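Local coordinates for protein carboxylic ester hydrolase (PDB 7K4O) that probably hydrolyses ester bonds in tannins, as a fungal serine esterase of the tannase family, at residues Val45-Asn56 with Gln105-Tyr113; Gly408-Gly416 with Pro478-Val489. One frame throughout, in Å; residues are numbered along the deposited sequence. Where two conformers were deposited one is given.

Interaction 1: Val45-Asn56 with Gln105-Tyr113; sequences VSSEFYPSATIN and QSLPGGVMY. With MAN (alpha-D-mannopyranose), chain B.
Tyr50 meets the 105-113 segment in two unlike ways: its hydroxyl donates a hydrogen bond to the backbone O of Gln105, 2.7 Å from OH, while one ring face lies against the bare backbone of Gly109. CG sits between the backbone N and the carbonyl carbon, chi1 48°, which turns the ring inward over the short helix 108-111. Gly109, having no side chain, presents its CA to that face in a CH-pi contact, 3.5 Å from Tyr50 CD2 and 4.0 Å from the ring centroid. The donor hydroxyl is tilted 35° from the carbonyl plane, and the same Gln105 O accepts from a water that hydrogen-bonds to Ser47 OG, giving this carbonyl two partners. Ser47 CB sits over the rim of the opposite face.

Met112 supplies the apolar half. Its chain runs extended through chi2 and bends at chi3, bringing CE to 3.3 Å from Tyr50 CD1, with SD in an oblique Met-aromatic contact. The methyl is shared with Ala53 CB and Val45 CG2, which face it from neighbouring antiparallel strands. Beside it, Pro108 packs its CB and CG against Val45 CG1, and Ile55 reaches the same proline with CD1 while CG2 rests 3.9 Å from Met112 CB. Pro51 lies across Tyr113, its CD near the ring edge. On the outer side, Ser52 N donates a nearly straight bond (172°) to O3 of a glycan mannose. The whole is a beta-hairpin, with an ST turn in which Ser47 OG accepts from Phe49 N, packed on a short helix at the antiparallel end of the mixed sheet.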
# COMPACT_ATOMS: atom_id res chain seq x y z
N VAL A 45 -3.17 13.26 -18.37
CA VAL A 45 -2.98 12.58 -17.05
C VAL A 45 -1.68 11.83 -17.10
O VAL A 45 -1.26 11.36 -18.17
CB VAL A 45 -4.19 11.67 -16.72
CG1 VAL A 45 -5.47 12.48 -16.59
CG2 VAL A 45 -4.40 10.61 -17.77
N SER A 46 -1.09 11.64 -15.93
CA SER A 46 0.18 10.92 -15.78
C SER A 46 0.31 10.51 -14.31
O SER A 46 -0.24 11.19 -13.45
CB SER A 46 1.36 11.78 -16.21
OG SER A 46 1.42 12.92 -15.37
N SER A 47 1.08 9.46 -14.09
CA SER A 47 1.24 8.84 -12.76
C SER A 47 2.36 7.86 -12.87
O SER A 47 2.64 7.39 -13.96
CB SER A 47 -0.08 8.14 -12.33
OG SER A 47 0.11 7.41 -11.14
N GLU A 48 2.95 7.44 -11.76
CA GLU A 48 3.85 6.28 -11.79
C GLU A 48 3.05 4.97 -11.92
O GLU A 48 3.69 3.95 -12.13
CB GLU A 48 4.73 6.29 -10.55
CG GLU A 48 5.57 7.58 -10.47
CD GLU A 48 6.81 7.49 -9.61
OE1 GLU A 48 6.75 6.84 -8.54
OE2 GLU A 48 7.87 7.99 -10.04
N PHE A 49 1.73 5.02 -11.75
CA PHE A 49 0.88 3.79 -11.73
C PHE A 49 0.20 3.50 -13.07
O PHE A 49 -0.42 2.43 -13.17
CB PHE A 49 -0.19 3.90 -10.65
CG PHE A 49 0.43 3.98 -9.27
CD1 PHE A 49 1.07 2.88 -8.75
CD2 PHE A 49 0.31 5.13 -8.51
CE1 PHE A 49 1.64 2.93 -7.48
CE2 PHE A 49 0.90 5.18 -7.25
CZ PHE A 49 1.57 4.09 -6.76
N TYR A 50 0.23 4.43 -14.02
CA TYR A 50 -0.36 4.21 -15.35
C TYR A 50 0.40 5.01 -16.39
O TYR A 50 0.99 6.04 -16.11
CB TYR A 50 -1.87 4.52 -15.34
CG TYR A 50 -2.31 5.80 -14.70
CD1 TYR A 50 -2.19 7.03 -15.32
CD2 TYR A 50 -2.84 5.79 -13.41
CE1 TYR A 50 -2.59 8.19 -14.70
CE2 TYR A 50 -3.30 6.94 -12.82
CZ TYR A 50 -3.16 8.17 -13.44
OH TYR A 50 -3.57 9.34 -12.84
N PRO A 51 0.39 4.54 -17.64
CA PRO A 51 1.01 5.29 -18.73
C PRO A 51 0.31 6.63 -18.95
O PRO A 51 -0.90 6.83 -18.64
CB PRO A 51 0.82 4.39 -19.96
CG PRO A 51 0.51 3.03 -19.41
CD PRO A 51 -0.16 3.24 -18.06
N SER A 52 1.08 7.59 -19.50
CA SER A 52 0.53 8.92 -19.81
C SER A 52 -0.55 8.80 -20.87
O SER A 52 -0.44 7.98 -21.81
CB SER A 52 1.64 9.88 -20.19
OG SER A 52 2.48 10.02 -19.04
N ALA A 53 -1.58 9.60 -20.75
CA ALA A 53 -2.69 9.57 -21.71
C ALA A 53 -3.41 10.90 -21.72
O ALA A 53 -3.28 11.69 -20.81
CB ALA A 53 -3.67 8.46 -21.39
N THR A 54 -4.28 11.05 -22.69
CA THR A 54 -5.28 12.12 -22.75
C THR A 54 -6.66 11.49 -22.76
O THR A 54 -6.91 10.59 -23.60
CB THR A 54 -5.08 13.03 -23.98
OG1 THR A 54 -3.75 13.53 -23.91
CG2 THR A 54 -6.01 14.20 -23.98
N ILE A 55 -7.52 11.87 -21.82
CA ILE A 55 -8.83 11.16 -21.62
C ILE A 55 -10.00 12.11 -21.71
O ILE A 55 -9.88 13.32 -21.42
CB ILE A 55 -8.85 10.36 -20.30
CG1 ILE A 55 -8.62 11.25 -19.10
CG2 ILE A 55 -7.81 9.27 -20.38
CD1 ILE A 55 -8.74 10.53 -17.77
N ASN A 56 -11.15 11.55 -22.08
CA ASN A 56 -12.46 12.23 -22.04
C ASN A 56 -13.37 11.40 -21.13
O ASN A 56 -13.30 10.14 -21.25
CB ASN A 56 -13.12 12.27 -23.43
CG ASN A 56 -12.18 12.86 -24.46
OD1 ASN A 56 -11.70 13.96 -24.31
ND2 ASN A 56 -11.91 12.13 -25.52
N GLN A 105 -6.26 11.44 -8.52
CA GLN A 105 -5.01 10.68 -8.99
C GLN A 105 -5.15 9.18 -9.48
O GLN A 105 -4.36 8.65 -10.36
CB GLN A 105 -3.95 10.76 -7.90
CG GLN A 105 -3.50 12.18 -7.60
CD GLN A 105 -3.08 13.00 -8.80
OE1 GLN A 105 -2.26 12.58 -9.60
NE2 GLN A 105 -3.71 14.15 -8.97
N SER A 106 -6.17 8.48 -8.97
CA SER A 106 -6.33 7.05 -9.36
C SER A 106 -7.33 6.89 -10.51
O SER A 106 -7.13 5.96 -11.34
CB SER A 106 -6.72 6.15 -8.20
OG SER A 106 -5.74 6.15 -7.20
N LEU A 107 -8.41 7.64 -10.50
CA LEU A 107 -9.52 7.47 -11.45
C LEU A 107 -9.06 7.50 -12.91
O LEU A 107 -9.60 6.72 -13.71
CB LEU A 107 -10.62 8.50 -11.22
CG LEU A 107 -11.29 8.50 -9.84
CD1 LEU A 107 -12.26 9.63 -9.75
CD2 LEU A 107 -11.98 7.18 -9.62
N PRO A 108 -8.06 8.30 -13.35
CA PRO A 108 -7.67 8.27 -14.77
C PRO A 108 -7.19 6.90 -15.23
O PRO A 108 -7.32 6.56 -16.39
CB PRO A 108 -6.48 9.25 -14.83
CG PRO A 108 -6.77 10.25 -13.68
CD PRO A 108 -7.35 9.37 -12.59
N GLY A 109 -6.59 6.12 -14.31
CA GLY A 109 -6.00 4.82 -14.62
C GLY A 109 -7.08 3.82 -15.01
O GLY A 109 -6.70 2.75 -15.52
N GLY A 110 -8.33 4.06 -14.69
CA GLY A 110 -9.42 3.22 -15.19
C GLY A 110 -9.97 3.72 -16.51
O GLY A 110 -10.14 2.94 -17.45
N VAL A 111 -10.26 4.99 -16.56
CA VAL A 111 -10.93 5.61 -17.75
C VAL A 111 -10.06 5.34 -18.99
O VAL A 111 -10.63 5.01 -20.05
CB VAL A 111 -11.16 7.10 -17.54
CG1 VAL A 111 -11.60 7.77 -18.83
CG2 VAL A 111 -12.15 7.33 -16.43
N MET A 112 -8.75 5.38 -18.85
CA MET A 112 -7.89 5.21 -20.05
C MET A 112 -7.92 3.76 -20.55
O MET A 112 -7.50 3.53 -21.70
CB MET A 112 -6.47 5.68 -19.82
CG MET A 112 -5.70 4.81 -18.88
SD MET A 112 -3.96 5.29 -18.68
CE MET A 112 -4.11 6.94 -18.04
N TYR A 113 -8.40 2.79 -19.75
CA TYR A 113 -8.62 1.38 -20.19
C TYR A 113 -10.11 1.10 -20.38
O TYR A 113 -10.51 -0.06 -20.38
CB TYR A 113 -7.93 0.44 -19.21
CG TYR A 113 -6.44 0.50 -19.29
CD1 TYR A 113 -5.73 -0.04 -20.36
CD2 TYR A 113 -5.72 1.25 -18.38
CE1 TYR A 113 -4.36 0.10 -20.45
CE2 TYR A 113 -4.35 1.44 -18.50
CZ TYR A 113 -3.65 0.86 -19.54
OH TYR A 113 -2.29 1.00 -19.67
C1 MAN B . 5.63 6.24 -23.13
C2 MAN B . 4.46 6.38 -22.11
C3 MAN B . 5.10 6.54 -20.73
C4 MAN B . 5.94 5.32 -20.34
C5 MAN B . 6.95 5.04 -21.46
C6 MAN B . 7.61 3.69 -21.40
O2 MAN B . 3.65 5.20 -22.11
O3 MAN B . 3.99 6.81 -19.88
O4 MAN B . 6.65 5.61 -19.13
O5 MAN B . 6.35 5.06 -22.78
O6 MAN B . 8.70 3.57 -22.45
O HOH W 1 -2.08 7.16 -9.43

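Interaction 2: Gly408-Gly416 with Pro478-Val489; sequences GGKVIHFHG and PQTNMAVMIDWV. With MAN (alpha-D-mannopyranose), chain B; NAG (2-acetamido-2-deoxy-beta-D-glucopyranose), chain C; FWN (2-[2-(2-ethoxyethoxy)ethoxy]ethanol), chain S.
Lys410 lays its aliphatic chain over the indole of Trp488, where strand 410-416 of an alpha/beta-hydrolase sheet is covered by helix 481-491, whose 481-489 portion runs nearly antiparallel to it at 154° and 9.7 Å between axes. Lys410 CB starts over the six-membered ring, 3.9 Å from its centroid. CG, beside the backbone N, passes above the ring junction and touches Val489 CG2. CD lies over the face near CZ2 and CE2, and CE ends 3.5 Å from Trp488 NE1. In the conformer described, NZ lies near Gly408 O in a weak hydrogen bond, too far from the five-membered ring for more than a slight cation-pi pull.

The indole's edge meets Val411 O and Ile412 CG1. Ile412 and Met485 run alongside each other, pointing oppositely, and the methionine, bent at chi2 and chi3, places CE 3.7 Å from Ile412 CG1. The tip of Ile412, CD1, reaches Val484 CG1. Leu498 of strand 498-502 touches both. Toward the other end of the strand, Phe414 receives Pro478 CG over one face, while the Asn481 amide, its plane 58° from the ring's, brings ND2 to 3.4 Å from Phe414 CE1.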
# COMPACT_ATOMS: atom_id res chain seq x y z
N GLY A 408 -12.51 -17.48 -9.11
CA GLY A 408 -11.53 -17.30 -10.19
C GLY A 408 -10.83 -15.96 -10.15
O GLY A 408 -10.14 -15.62 -11.12
N GLY A 409 -10.86 -15.27 -9.00
CA GLY A 409 -10.17 -14.00 -8.86
C GLY A 409 -8.66 -14.11 -8.90
O GLY A 409 -8.04 -15.16 -8.57
N LYS A 410 -8.04 -13.02 -9.31
CA LYS A 410 -6.58 -12.86 -9.47
C LYS A 410 -6.07 -11.65 -8.67
O LYS A 410 -6.77 -10.62 -8.61
CB LYS A 410 -6.22 -12.67 -10.94
CG LYS A 410 -6.68 -13.77 -11.87
CD LYS A 410 -6.12 -15.11 -11.55
CE LYS A 410 -6.16 -16.05 -12.75
NZ LYS A 410 -7.55 -16.48 -13.06
N VAL A 411 -4.86 -11.77 -8.13
CA VAL A 411 -4.18 -10.65 -7.45
C VAL A 411 -2.79 -10.46 -8.02
O VAL A 411 -2.03 -11.46 -8.11
CB VAL A 411 -4.12 -10.87 -5.93
CG1 VAL A 411 -3.33 -9.78 -5.23
CG2 VAL A 411 -5.52 -11.01 -5.33
N ILE A 412 -2.43 -9.22 -8.27
CA ILE A 412 -1.03 -8.75 -8.48
C ILE A 412 -0.71 -7.86 -7.28
O ILE A 412 -1.38 -6.85 -7.07
CB ILE A 412 -0.86 -7.97 -9.81
CG1 ILE A 412 -1.05 -8.89 -11.01
CG2 ILE A 412 0.48 -7.27 -9.82
CD1 ILE A 412 -1.11 -8.17 -12.32
N HIS A 413 0.25 -8.29 -6.49
CA HIS A 413 0.70 -7.61 -5.27
C HIS A 413 2.17 -7.20 -5.49
O HIS A 413 2.98 -8.06 -5.85
CB HIS A 413 0.51 -8.58 -4.13
CG HIS A 413 0.88 -8.15 -2.76
ND1 HIS A 413 0.69 -8.99 -1.69
CD2 HIS A 413 1.45 -7.03 -2.27
CE1 HIS A 413 1.13 -8.38 -0.58
NE2 HIS A 413 1.60 -7.19 -0.89
N PHE A 414 2.49 -5.96 -5.22
CA PHE A 414 3.89 -5.48 -5.37
C PHE A 414 4.30 -4.65 -4.17
O PHE A 414 3.47 -4.10 -3.45
CB PHE A 414 4.09 -4.72 -6.68
CG PHE A 414 3.33 -3.44 -6.79
CD1 PHE A 414 2.00 -3.44 -7.18
CD2 PHE A 414 3.95 -2.23 -6.52
CE1 PHE A 414 1.29 -2.26 -7.21
CE2 PHE A 414 3.24 -1.05 -6.57
CZ PHE A 414 1.92 -1.07 -6.95
N HIS A 415 5.61 -4.54 -3.97
CA HIS A 415 6.16 -3.81 -2.81
C HIS A 415 7.59 -3.33 -3.12
O HIS A 415 8.40 -4.17 -3.56
CB HIS A 415 6.09 -4.73 -1.58
CG HIS A 415 6.12 -4.00 -0.29
ND1 HIS A 415 5.29 -4.37 0.77
CD2 HIS A 415 6.87 -2.95 0.16
CE1 HIS A 415 5.52 -3.57 1.79
NE2 HIS A 415 6.47 -2.67 1.45
N GLY A 416 7.90 -2.08 -2.87
CA GLY A 416 9.27 -1.58 -3.06
C GLY A 416 10.27 -2.22 -2.13
O GLY A 416 10.00 -2.35 -0.93
N PRO A 478 6.48 -0.68 -11.62
CA PRO A 478 5.41 -1.29 -12.42
C PRO A 478 4.34 -0.26 -12.74
O PRO A 478 3.44 0.01 -11.96
CB PRO A 478 4.94 -2.45 -11.54
CG PRO A 478 5.14 -1.90 -10.11
CD PRO A 478 6.42 -1.06 -10.19
N GLN A 479 4.45 0.35 -13.92
CA GLN A 479 3.57 1.44 -14.35
C GLN A 479 2.39 0.91 -15.18
O GLN A 479 1.49 1.67 -15.50
CB GLN A 479 4.39 2.46 -15.16
CG GLN A 479 3.61 3.71 -15.55
CD GLN A 479 4.51 4.71 -16.30
OE1 GLN A 479 5.23 4.32 -17.23
NE2 GLN A 479 4.41 5.99 -15.96
N THR A 480 2.35 -0.37 -15.47
CA THR A 480 1.40 -0.93 -16.45
C THR A 480 0.55 -2.04 -15.81
O THR A 480 0.19 -3.01 -16.47
CB THR A 480 2.19 -1.36 -17.71
OG1 THR A 480 3.21 -2.31 -17.36
CG2 THR A 480 2.71 -0.15 -18.47
N ASN A 481 0.25 -1.93 -14.51
CA ASN A 481 -0.43 -3.05 -13.85
C ASN A 481 -1.86 -3.24 -14.36
O ASN A 481 -2.31 -4.40 -14.34
CB ASN A 481 -0.41 -2.92 -12.34
CG ASN A 481 0.98 -3.12 -11.78
OD1 ASN A 481 1.85 -3.74 -12.41
ND2 ASN A 481 1.17 -2.70 -10.53
N MET A 482 -2.57 -2.19 -14.74
CA MET A 482 -3.97 -2.37 -15.21
C MET A 482 -3.96 -3.14 -16.54
O MET A 482 -4.71 -4.14 -16.70
CB MET A 482 -4.66 -1.03 -15.37
CG MET A 482 -6.11 -1.16 -15.69
SD MET A 482 -7.08 -1.96 -14.34
CE MET A 482 -8.69 -1.62 -15.06
N ALA A 483 -3.04 -2.79 -17.44
CA ALA A 483 -2.94 -3.53 -18.72
C ALA A 483 -2.56 -4.99 -18.44
O ALA A 483 -3.13 -5.89 -19.10
CB ALA A 483 -1.94 -2.86 -19.67
N VAL A 484 -1.63 -5.25 -17.52
CA VAL A 484 -1.18 -6.63 -17.24
C VAL A 484 -2.34 -7.43 -16.64
O VAL A 484 -2.54 -8.62 -17.00
CB VAL A 484 0.08 -6.62 -16.35
CG1 VAL A 484 0.41 -8.00 -15.79
CG2 VAL A 484 1.24 -6.04 -17.14
N MET A 485 -3.07 -6.82 -15.70
CA MET A 485 -4.22 -7.49 -15.03
C MET A 485 -5.32 -7.78 -16.06
O MET A 485 -5.86 -8.88 -16.06
CB MET A 485 -4.73 -6.65 -13.86
CG MET A 485 -5.84 -7.33 -13.12
SD MET A 485 -5.50 -8.96 -12.46
CE MET A 485 -4.73 -8.48 -10.90
N ILE A 486 -5.64 -6.81 -16.90
CA ILE A 486 -6.64 -7.06 -17.98
C ILE A 486 -6.17 -8.24 -18.82
O ILE A 486 -7.01 -9.11 -19.17
CB ILE A 486 -6.85 -5.80 -18.81
CG1 ILE A 486 -7.64 -4.75 -18.03
CG2 ILE A 486 -7.53 -6.15 -20.12
CD1 ILE A 486 -7.54 -3.39 -18.60
N ASP A 487 -4.92 -8.23 -19.24
CA ASP A 487 -4.42 -9.33 -20.09
C ASP A 487 -4.55 -10.69 -19.38
O ASP A 487 -4.89 -11.71 -20.01
CB ASP A 487 -2.98 -9.04 -20.45
CG ASP A 487 -2.65 -9.28 -21.91
OD1 ASP A 487 -3.57 -9.52 -22.71
OD2 ASP A 487 -1.44 -9.25 -22.19
N TRP A 488 -4.29 -10.73 -18.08
CA TRP A 488 -4.39 -11.96 -17.28
C TRP A 488 -5.86 -12.38 -17.22
O TRP A 488 -6.21 -13.53 -17.58
CB TRP A 488 -3.78 -11.73 -15.92
CG TRP A 488 -3.57 -12.97 -15.12
CD1 TRP A 488 -3.64 -14.27 -15.53
CD2 TRP A 488 -3.13 -13.01 -13.74
NE1 TRP A 488 -3.28 -15.11 -14.51
CE2 TRP A 488 -2.95 -14.36 -13.41
CE3 TRP A 488 -2.85 -12.03 -12.79
CZ2 TRP A 488 -2.49 -14.76 -12.15
CZ3 TRP A 488 -2.41 -12.42 -11.54
CH2 TRP A 488 -2.25 -13.77 -11.23
N VAL A 489 -6.71 -11.52 -16.72
CA VAL A 489 -8.12 -11.86 -16.44
C VAL A 489 -8.90 -12.09 -17.74
O VAL A 489 -9.65 -13.08 -17.82
CB VAL A 489 -8.76 -10.73 -15.59
CG1 VAL A 489 -10.26 -10.93 -15.54
CG2 VAL A 489 -8.17 -10.71 -14.19
C1 MAN B . 5.63 6.24 -23.13
C2 MAN B . 4.46 6.38 -22.11
C3 MAN B . 5.10 6.54 -20.73
C4 MAN B . 5.94 5.32 -20.34
C5 MAN B . 6.95 5.04 -21.46
C6 MAN B . 7.61 3.69 -21.40
O2 MAN B . 3.65 5.20 -22.11
O3 MAN B . 3.99 6.81 -19.88
O4 MAN B . 6.65 5.61 -19.13
O5 MAN B . 6.35 5.06 -22.78
O6 MAN B . 8.70 3.57 -22.45
C1 NAG C . 5.41 -3.01 -20.54
C2 NAG C . 4.23 -2.70 -21.40
C3 NAG C . 4.71 -2.08 -22.72
C4 NAG C . 5.58 -0.86 -22.43
C5 NAG C . 6.71 -1.30 -21.51
C6 NAG C . 7.63 -0.14 -21.09
C7 NAG C . 2.26 -4.05 -21.18
C8 NAG C . 1.46 -5.25 -21.37
N2 NAG C . 3.51 -3.91 -21.65
O3 NAG C . 3.56 -1.66 -23.48
O4 NAG C . 6.12 -0.44 -23.71
O5 NAG C . 6.13 -1.83 -20.31
O6 NAG C . 8.60 -0.60 -20.20
O7 NAG C . 1.69 -3.18 -20.60
O4 FWN S . -6.47 -3.17 -23.34
C5 FWN S . -5.40 -3.40 -22.49
C6 FWN S . -4.99 -4.81 -22.32
O7 FWN S . -3.67 -5.17 -22.29
C8 FWN S . -3.03 -5.43 -23.48
C9 FWN S . -1.56 -5.24 -23.50
O10 FWN S . -1.06 -4.02 -23.91
C11 FWN S . 0.14 -3.98 -24.61
C12 FWN S . 0.70 -2.64 -24.90
O13 FWN S . -0.15 -1.77 -25.56
C14 FWN S . 0.22 -0.44 -25.65
C1 FWN S . -0.75 0.58 -26.15

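Interactions 1 and 2 reach the same mixed sheet and meet mainly at Gln479, with Tyr113 lying on helix 481-491 as a second junction. Their centres are 15 Å apart. Gln479, just ahead of the helix of interaction 2, lies against the turn of interaction 1: its NE2 is 3.0 Å from Ser47 O, a probable hydrogen bond, and its backbone O packs 3.4 Å from Pro51 CD. The Gln479 side chain also accepts from mannose O4 through OE1 (2.7 Å), so one sugar is hydrogen-bonded by both contacts. Tyr113, Ala483 and Ile486 together line the site of the bound 2-[2-(2-ethoxyethoxy)ethoxy]ethanol. Gallate-pocket residues Ser186 and His465, with Asp419, form a probable catalytic triad outside both contacts.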